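PDB 4GQ2: nucleoporin nup120 from Schizosaccharomyces pombe, which serves as a structural constituent of the nuclear pore complex, the gateway for transport between nucleus and cytoplasm. Local coordinates for residues S652-Q655 with R656-F660. Numbering follows the deposited sequence.
Sequences SLIQ and RLRSF
Leu653 meets Leu657 one turn further on in a local i to i+4 contact along the C-terminal part of helix 646-658, in the helical domain of the nucleoporin. Backbone bonds define the turn: Arg656 N donates to Ser652 O at 2.9 Å, and Leu657 N to Leu653 O at 3.0 Å with a C=O...N angle of 162°. The next bond, from Arg658 N to Ile654 O, is weak at 3.3 Å. On the apolar side, Leu653 CG lies 4.3 Å from Leu657 CD1. With chi1 at 64°, CG of Arg658 sits between the backbone N and the carbonyl carbon, 3.1 Å from Ile654 O, and the chain brings CD to 4.2 Å from Ile654 CG2, the two side chains meeting at an oblique angle. Its buried guanidinium makes a salt bridge with Asp728 and a hydrogen bond to Phe803 O, tying this part of the helix to helices 719-739 and 790-803. Leu653 and Leu657 both touch Phe552 of helix 548-553, and Leu653 also reaches Tyr575 and Leu578 of helix 571-585, while Ile654 packs on Phe696 of helix 672-703.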
ATOM      1  N   SER A 652      -1.729 -22.626 -23.827  1.00 54.66           N
ATOM      2  CA  SER A 652      -2.633 -23.439 -23.005  1.00 54.18           C
ATOM      3  C   SER A 652      -2.333 -23.330 -21.515  1.00 54.18           C
ATOM      4  O   SER A 652      -3.256 -23.208 -20.700  1.00 49.88           O
ATOM      5  CB  SER A 652      -2.585 -24.911 -23.433  1.00 48.44           C
ATOM      6  OG  SER A 652      -3.072 -25.067 -24.753  1.00 64.25           O
ATOM      7  N   LEU A 653      -1.048 -23.390 -21.159  1.00 46.07           N
ATOM      8  CA  LEU A 653      -0.646 -23.223 -19.765  1.00 48.14           C
ATOM      9  C   LEU A 653      -1.023 -21.835 -19.230  1.00 55.92           C
ATOM     10  O   LEU A 653      -1.570 -21.727 -18.131  1.00 49.60           O
ATOM     11  CB  LEU A 653       0.846 -23.508 -19.573  1.00 51.21           C
ATOM     12  CG  LEU A 653       1.351 -23.552 -18.123  1.00 55.27           C
ATOM     13  CD1 LEU A 653       0.469 -24.411 -17.232  1.00 55.74           C
ATOM     14  CD2 LEU A 653       2.786 -24.038 -18.063  1.00 54.37           C
ATOM     15  N   ILE A 654      -0.764 -20.789 -20.021  1.00 55.90           N
ATOM     16  CA  ILE A 654      -1.183 -19.427 -19.674  1.00 50.78           C
ATOM     17  C   ILE A 654      -2.697 -19.352 -19.503  1.00 52.05           C
ATOM     18  O   ILE A 654      -3.192 -18.622 -18.645  1.00 55.86           O
ATOM     19  CB  ILE A 654      -0.673 -18.378 -20.694  1.00 47.54           C
ATOM     20  CG1 ILE A 654       0.817 -18.127 -20.479  1.00 42.39           C
ATOM     21  CG2 ILE A 654      -1.425 -17.054 -20.571  1.00 43.72           C
ATOM     22  CD1 ILE A 654       1.540 -17.642 -21.716  1.00 60.63           C
ATOM     23  N   GLN A 655      -3.430 -20.118 -20.305  1.00 55.30           N
ATOM     24  CA  GLN A 655      -4.878 -20.193 -20.149  1.00 59.35           C
ATOM     25  C   GLN A 655      -5.251 -20.849 -18.820  1.00 57.00           C
ATOM     26  O   GLN A 655      -6.147 -20.372 -18.134  1.00 66.08           O
ATOM     27  CB  GLN A 655      -5.536 -20.913 -21.331  1.00 70.86           C
ATOM     28  CG  GLN A 655      -5.660 -20.077 -22.600  1.00 83.28           C
ATOM     29  CD  GLN A 655      -6.621 -18.905 -22.464  1.00102.36           C
ATOM     30  OE1 GLN A 655      -6.236 -17.747 -22.650  1.00 93.92           O
ATOM     31  NE2 GLN A 655      -7.880 -19.200 -22.140  1.00102.97           N
ATOM     32  N   ARG A 656      -4.549 -21.919 -18.451  1.00 54.66           N
ATOM     33  CA  ARG A 656      -4.792 -22.598 -17.172  1.00 65.09           C
ATOM     34  C   ARG A 656      -4.560 -21.684 -15.973  1.00 67.22           C
ATOM     35  O   ARG A 656      -5.360 -21.672 -15.037  1.00 73.47           O
ATOM     36  CB  ARG A 656      -3.905 -23.841 -17.019  1.00 70.96           C
ATOM     37  CG  ARG A 656      -4.465 -25.111 -17.628  1.00 77.63           C
ATOM     38  CD  ARG A 656      -4.393 -26.283 -16.658  1.00 82.28           C
ATOM     39  NE  ARG A 656      -3.023 -26.694 -16.353  1.00 89.23           N
ATOM     40  CZ  ARG A 656      -2.668 -27.391 -15.274  1.00 97.67           C
ATOM     41  NH1 ARG A 656      -3.578 -27.757 -14.377  1.00 96.17           N
ATOM     42  NH2 ARG A 656      -1.396 -27.716 -15.085  1.00 83.79           N
ATOM     43  N   LEU A 657      -3.461 -20.932 -16.010  1.00 62.80           N
ATOM     44  CA  LEU A 657      -3.024 -20.121 -14.873  1.00 61.02           C
ATOM     45  C   LEU A 657      -4.000 -18.997 -14.560  1.00 60.14           C
ATOM     46  O   LEU A 657      -4.248 -18.693 -13.393  1.00 54.61           O
ATOM     47  CB  LEU A 657      -1.614 -19.566 -15.109  1.00 54.07           C
ATOM     48  CG  LEU A 657      -0.475 -20.590 -15.167  1.00 53.44           C
ATOM     49  CD1 LEU A 657       0.789 -19.994 -15.769  1.00 50.00           C
ATOM     50  CD2 LEU A 657      -0.185 -21.191 -13.798  1.00 61.78           C
ATOM     51  N   ARG A 658      -4.574 -18.409 -15.605  1.00 57.21           N
ATOM     52  CA  ARG A 658      -5.509 -17.294 -15.456  1.00 56.40           C
ATOM     53  C   ARG A 658      -6.966 -17.742 -15.383  1.00 60.17           C
ATOM     54  O   ARG A 658      -7.867 -16.909 -15.235  1.00 72.63           O
ATOM     55  CB  ARG A 658      -5.325 -16.284 -16.595  1.00 51.88           C
ATOM     56  CG  ARG A 658      -5.646 -16.826 -17.979  1.00 56.54           C
ATOM     57  CD  ARG A 658      -5.128 -15.901 -19.065  1.00 55.63           C
ATOM     58  NE  ARG A 658      -5.824 -14.625 -19.039  1.00 62.92           N
ATOM     59  CZ  ARG A 658      -5.479 -13.561 -19.753  1.00 69.01           C
ATOM     60  NH1 ARG A 658      -4.432 -13.616 -20.574  1.00 81.69           N
ATOM     61  NH2 ARG A 658      -6.185 -12.440 -19.643  1.00 50.92           N
ATOM     62  N   SER A 659      -7.192 -19.049 -15.494  1.00 58.67           N
ATOM     63  CA  SER A 659      -8.543 -19.613 -15.457  1.00 60.62           C
ATOM     64  C   SER A 659      -9.076 -19.653 -14.039  1.00 52.98           C
ATOM     65  O   SER A 659      -8.469 -20.267 -13.165  1.00 59.37           O
ATOM     66  CB  SER A 659      -8.552 -21.028 -16.037  1.00 70.95           C
ATOM     67  OG  SER A 659      -8.404 -21.000 -17.444  1.00 73.52           O
ATOM     68  N   PHE A 660     -10.209 -18.991 -13.818  1.00 68.84           N
ATOM     69  CA  PHE A 660     -10.858 -18.979 -12.504  1.00 67.09           C
ATOM     70  C   PHE A 660     -12.375 -19.054 -12.601  1.00 74.53           C
ATOM     71  O   PHE A 660     -12.987 -18.401 -13.457  1.00 69.91           O
ATOM     72  CB  PHE A 660     -10.458 -17.731 -11.712  1.00 52.11           C
ATOM     73  CG  PHE A 660      -8.992 -17.655 -11.417  1.00 52.54           C
ATOM     74  CD1 PHE A 660      -8.435 -18.429 -10.406  1.00 50.84           C
ATOM     75  CD2 PHE A 660      -8.160 -16.828 -12.168  1.00 48.20           C
ATOM     76  CE1 PHE A 660      -7.073 -18.375 -10.142  1.00 64.98           C
ATOM     77  CE2 PHE A 660      -6.803 -16.764 -11.906  1.00 51.59           C
ATOM     78  CZ  PHE A 660      -6.257 -17.539 -10.892  1.00 64.27           C
TER